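Local coordinates for protein aromatic-amino-acid:2-oxoglutarate transaminase (Candida albicans, PDB 6HND) that probably transfers amino groups between aromatic amino acids and 2-oxo acids such as 2-oxoglutarate, using pyridoxal 5'-phosphate as cofactor, at residues B[257-267]-B[321-332]. Numbering follows the deposited sequence.
Sequences TQSLEFRKKIY and TPSYLELDTTGR
In the large domain of this fold-type I aminotransferase, helix 260-272 packs against the loop that leads into strand 333-338 of the seven-stranded mixed sheet, and Y324 and Y267 carry the contact, one from each side. Y324 illustrates how a buried tyrosine is fixed at both ring and hydroxyl. Its OH donates to Q258 OE1 over a short 2.5 Å; the amide plane stands nearly perpendicular to the ring (89°), with OE1 at the ring's edge. R263 CB lies over the ring face, 4.2 Å from the centroid in a CH-pi contact, while I266 CG2 comes within 3.7 Å of Y324 CE1. Beyond CG the R263 chain runs extended, bringing NE and NH2 side-on to the single carbonyl oxygen of Q258. NH2 meets a lone pair in the carbonyl plane, whereas NE comes from above that plane. T321 CG2 covers one face of this guanidinium, 3.4 Å from R263 NE, and T249 takes a further bond from NH2.

Y267 reaches from the helix onto the loop: with CG anti to its backbone N (chi1 -175°), the ring lies under L327 CB, 4.2 Å from the centroid, and L327 O. L327 CD1 meanwhile rests on the helix backbone, 3.5 Å from R263 O. The hydroxyl of Y267 arrives 3.0 Å from D328 OD1 and also meets a water shared with T330 OG1 and R332 NE; F275 O and D274 hold the R332 guanidinium. D328 OD1 closes an Asx turn by accepting from T330 N, and takes R332 N on its syn lone pair. Q258 O, gripped twice by R263, thus ties the helix's first turn back to the residue before its N-cap, S259, while the donors round D328 would be expected to stabilise its carboxylate as an anion.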
loop_
_atom_site.group_PDB
_atom_site.type_symbol
_atom_site.label_atom_id
_atom_site.label_comp_id
_atom_site.label_asym_id
_atom_site.label_seq_id
_atom_site.Cartn_x
_atom_site.Cartn_y
_atom_site.Cartn_z
ATOM N N THR B 257 15.528 -18.669 -18.451
ATOM C CA THR B 257 16.073 -17.312 -18.675
ATOM C C THR B 257 16.215 -17.076 -20.175
ATOM O O THR B 257 16.906 -17.887 -20.844
ATOM C CB THR B 257 17.415 -17.101 -17.981
ATOM O OG1 THR B 257 17.188 -17.247 -16.588
ATOM C CG2 THR B 257 18.014 -15.740 -18.260
ATOM N N GLN B 258 15.568 -16.022 -20.675
ATOM C CA GLN B 258 15.592 -15.658 -22.111
ATOM C C GLN B 258 16.975 -15.087 -22.409
ATOM O O GLN B 258 17.410 -14.194 -21.653
ATOM C CB GLN B 258 14.487 -14.651 -22.450
ATOM C CG GLN B 258 13.082 -15.221 -22.373
ATOM C CD GLN B 258 12.042 -14.134 -22.495
ATOM O OE1 GLN B 258 12.329 -13.000 -22.888
ATOM N NE2 GLN B 258 10.815 -14.475 -22.165
ATOM N N SER B 259 17.627 -15.609 -23.451
ATOM C CA SER B 259 18.886 -15.073 -24.030
ATOM C C SER B 259 18.657 -13.642 -24.527
ATOM O O SER B 259 17.484 -13.270 -24.813
ATOM C CB SER B 259 19.371 -15.944 -25.161
ATOM O OG SER B 259 18.563 -15.753 -26.314
ATOM N N LEU B 260 19.738 -12.881 -24.685
ATOM C CA LEU B 260 19.675 -11.546 -25.325
ATOM C C LEU B 260 19.034 -11.688 -26.711
ATOM O O LEU B 260 18.116 -10.919 -26.998
ATOM C CB LEU B 260 21.073 -10.942 -25.396
ATOM C CG LEU B 260 21.179 -9.607 -26.135
ATOM C CD1 LEU B 260 20.197 -8.564 -25.580
ATOM C CD2 LEU B 260 22.623 -9.104 -26.091
ATOM N N GLU B 261 19.419 -12.687 -27.507
ATOM C CA GLU B 261 18.939 -12.770 -28.911
ATOM C C GLU B 261 17.439 -13.137 -28.923
ATOM O O GLU B 261 16.695 -12.597 -29.772
ATOM C CB GLU B 261 19.910 -13.631 -29.733
ATOM C CG GLU B 261 19.594 -15.110 -29.805
ATOM C CD GLU B 261 20.485 -15.852 -30.802
ATOM O OE1 GLU B 261 19.973 -16.770 -31.485
ATOM O OE2 GLU B 261 21.694 -15.496 -30.897
ATOM N N PHE B 262 16.990 -13.960 -27.974
ATOM C CA PHE B 262 15.553 -14.293 -27.780
ATOM C C PHE B 262 14.759 -13.019 -27.436
ATOM O O PHE B 262 13.705 -12.774 -28.024
ATOM C CB PHE B 262 15.418 -15.393 -26.724
ATOM C CG PHE B 262 14.034 -15.966 -26.610
ATOM C CD1 PHE B 262 13.033 -15.280 -25.934
ATOM C CD2 PHE B 262 13.725 -17.180 -27.194
ATOM C CE1 PHE B 262 11.754 -15.816 -25.819
ATOM C CE2 PHE B 262 12.448 -17.709 -27.093
ATOM C CZ PHE B 262 11.461 -17.017 -26.423
ATOM N N ARG B 263 15.275 -12.192 -26.529
ATOM C CA ARG B 263 14.616 -10.916 -26.140
ATOM C C ARG B 263 14.508 -9.970 -27.343
ATOM O O ARG B 263 13.481 -9.279 -27.445
ATOM C CB ARG B 263 15.357 -10.234 -24.994
ATOM C CG ARG B 263 15.297 -10.995 -23.680
ATOM C CD ARG B 263 16.449 -10.608 -22.762
ATOM N NE ARG B 263 16.586 -11.623 -21.743
ATOM C CZ ARG B 263 16.157 -11.510 -20.496
ATOM N NH1 ARG B 263 15.637 -10.378 -20.048
ATOM N NH2 ARG B 263 16.313 -12.529 -19.673
ATOM N N LYS B 264 15.505 -9.931 -28.233
ATOM C CA LYS B 264 15.442 -9.036 -29.415
ATOM C C LYS B 264 14.275 -9.480 -30.279
ATOM O O LYS B 264 13.586 -8.603 -30.781
ATOM C CB LYS B 264 16.761 -9.015 -30.184
ATOM C CG LYS B 264 17.913 -8.392 -29.401
ATOM C CD LYS B 264 19.095 -7.962 -30.252
ATOM C CE LYS B 264 20.372 -7.891 -29.443
ATOM N NZ LYS B 264 21.401 -7.093 -30.145
ATOM N N LYS B 265 14.058 -10.790 -30.424
ATOM C CA LYS B 265 12.966 -11.310 -31.282
ATOM C C LYS B 265 11.601 -11.000 -30.652
ATOM O O LYS B 265 10.702 -10.674 -31.389
ATOM C CB LYS B 265 13.156 -12.806 -31.544
ATOM C CG LYS B 265 14.445 -13.175 -32.261
ATOM C CD LYS B 265 14.336 -14.523 -32.921
ATOM C CE LYS B 265 15.481 -15.448 -32.584
ATOM N NZ LYS B 265 16.735 -15.005 -33.223
ATOM N N ILE B 266 11.447 -11.159 -29.336
ATOM C CA ILE B 266 10.189 -10.833 -28.598
ATOM C C ILE B 266 9.920 -9.338 -28.764
ATOM O O ILE B 266 8.788 -8.995 -29.085
ATOM C CB ILE B 266 10.283 -11.233 -27.109
ATOM C CG1 ILE B 266 10.422 -12.747 -26.903
ATOM C CG2 ILE B 266 9.102 -10.666 -26.327
ATOM C CD1 ILE B 266 9.248 -13.552 -27.431
ATOM N N TYR B 267 10.933 -8.485 -28.585
ATOM C CA TYR B 267 10.790 -7.009 -28.705
ATOM C C TYR B 267 10.328 -6.653 -30.122
ATOM O O TYR B 267 9.338 -5.858 -30.278
ATOM C CB TYR B 267 12.080 -6.271 -28.339
ATOM C CG TYR B 267 11.886 -4.780 -28.351
ATOM C CD1 TYR B 267 11.253 -4.150 -27.298
ATOM C CD2 TYR B 267 12.284 -4.002 -29.420
ATOM C CE1 TYR B 267 11.019 -2.785 -27.301
ATOM C CE2 TYR B 267 12.083 -2.632 -29.429
ATOM C CZ TYR B 267 11.430 -2.025 -28.373
ATOM O OH TYR B 267 11.199 -0.685 -28.343
ATOM N N THR B 321 21.867 -10.842 -17.609
ATOM C CA THR B 321 21.204 -10.825 -18.929
ATOM C C THR B 321 20.472 -9.498 -19.073
ATOM O O THR B 321 19.784 -9.109 -18.140
ATOM C CB THR B 321 20.258 -12.005 -19.124
ATOM O OG1 THR B 321 20.959 -13.187 -18.720
ATOM C CG2 THR B 321 19.762 -12.050 -20.553
ATOM N N PRO B 322 20.625 -8.762 -20.209
ATOM C CA PRO B 322 19.941 -7.495 -20.423
ATOM C C PRO B 322 18.426 -7.530 -20.225
ATOM O O PRO B 322 17.810 -8.516 -20.595
ATOM C CB PRO B 322 20.243 -7.168 -21.881
ATOM C CG PRO B 322 21.608 -7.773 -22.106
ATOM C CD PRO B 322 21.540 -9.062 -21.328
ATOM N N SER B 323 17.901 -6.431 -19.657
ATOM C CA SER B 323 16.465 -6.101 -19.520
ATOM C C SER B 323 15.911 -5.714 -20.891
ATOM O O SER B 323 16.661 -5.131 -21.703
ATOM C CB SER B 323 16.258 -4.982 -18.489
ATOM O OG SER B 323 14.951 -4.405 -18.559
ATOM N N TYR B 324 14.623 -5.983 -21.103
ATOM C CA TYR B 324 13.814 -5.399 -22.205
ATOM C C TYR B 324 13.953 -3.867 -22.249
ATOM O O TYR B 324 13.750 -3.312 -23.336
ATOM C CB TYR B 324 12.361 -5.884 -22.107
ATOM C CG TYR B 324 12.165 -7.272 -22.680
ATOM C CD1 TYR B 324 11.970 -7.450 -24.047
ATOM C CD2 TYR B 324 12.223 -8.403 -21.883
ATOM C CE1 TYR B 324 11.771 -8.707 -24.597
ATOM C CE2 TYR B 324 12.035 -9.670 -22.417
ATOM C CZ TYR B 324 11.822 -9.823 -23.780
ATOM O OH TYR B 324 11.669 -11.055 -24.336
ATOM N N LEU B 325 14.270 -3.198 -21.141
ATOM C CA LEU B 325 14.489 -1.719 -21.109
ATOM C C LEU B 325 15.628 -1.368 -22.075
ATOM O O LEU B 325 15.617 -0.259 -22.659
ATOM C CB LEU B 325 14.868 -1.254 -19.696
ATOM C CG LEU B 325 13.780 -1.230 -18.610
ATOM C CD1 LEU B 325 14.366 -0.739 -17.290
ATOM C CD2 LEU B 325 12.573 -0.381 -19.001
ATOM N N GLU B 326 16.610 -2.266 -22.172
ATOM C CA GLU B 326 17.871 -2.023 -22.907
ATOM C C GLU B 326 17.576 -2.088 -24.409
ATOM O O GLU B 326 18.371 -1.529 -25.143
ATOM C CB GLU B 326 18.957 -2.992 -22.437
ATOM C CG GLU B 326 19.371 -2.684 -21.015
ATOM C CD GLU B 326 20.268 -3.703 -20.339
ATOM O OE1 GLU B 326 21.406 -3.800 -20.741
ATOM O OE2 GLU B 326 19.822 -4.358 -19.379
ATOM N N LEU B 327 16.470 -2.715 -24.813
ATOM C CA LEU B 327 16.027 -2.818 -26.221
ATOM C C LEU B 327 15.048 -1.705 -26.567
ATOM O O LEU B 327 14.931 -1.371 -27.753
ATOM C CB LEU B 327 15.357 -4.181 -26.418
ATOM C CG LEU B 327 16.232 -5.376 -26.042
ATOM C CD1 LEU B 327 15.540 -6.667 -26.397
ATOM C CD2 LEU B 327 17.579 -5.290 -26.747
ATOM N N ASP B 328 14.334 -1.204 -25.561
ATOM C CA ASP B 328 13.185 -0.274 -25.704
ATOM C C ASP B 328 13.717 1.099 -26.122
ATOM O O ASP B 328 14.671 1.600 -25.477
ATOM C CB ASP B 328 12.375 -0.220 -24.401
ATOM C CG ASP B 328 11.024 0.457 -24.520
ATOM O OD1 ASP B 328 10.515 0.583 -25.675
ATOM O OD2 ASP B 328 10.473 0.807 -23.453
ATOM N N THR B 329 13.143 1.649 -27.186
ATOM C CA THR B 329 13.423 3.018 -27.698
ATOM C C THR B 329 12.216 3.952 -27.485
ATOM O O THR B 329 12.433 5.172 -27.578
ATOM C CB THR B 329 13.840 2.947 -29.172
ATOM O OG1 THR B 329 12.818 2.286 -29.921
ATOM C CG2 THR B 329 15.161 2.225 -29.352
ATOM N N THR B 330 11.011 3.428 -27.183
ATOM C CA THR B 330 9.737 4.202 -27.226
ATOM C C THR B 330 8.982 4.188 -25.893
ATOM O O THR B 330 8.031 4.952 -25.780
ATOM C CB THR B 330 8.811 3.639 -28.304
ATOM O OG1 THR B 330 8.462 2.310 -27.897
ATOM C CG2 THR B 330 9.460 3.651 -29.672
ATOM N N GLY B 331 9.377 3.367 -24.921
ATOM C CA GLY B 331 8.683 3.284 -23.623
ATOM C C GLY B 331 7.568 2.255 -23.660
ATOM O O GLY B 331 6.600 2.409 -22.914
ATOM N N ARG B 332 7.703 1.216 -24.491
ATOM C CA ARG B 332 6.677 0.149 -24.642
ATOM C C ARG B 332 6.904 -0.916 -23.558
ATOM O O ARG B 332 6.013 -1.775 -23.358
ATOM C CB ARG B 332 6.762 -0.304 -26.098
ATOM C CG ARG B 332 6.446 -1.752 -26.408
ATOM C CD ARG B 332 6.981 -2.086 -27.792
ATOM N NE ARG B 332 6.567 -1.144 -28.827
ATOM C CZ ARG B 332 5.348 -1.073 -29.356
ATOM N NH1 ARG B 332 4.381 -1.867 -28.935
ATOM N NH2 ARG B 332 5.089 -0.209 -30.321
HETATM O O HOH W 1 9.103 0.202 -29.466
#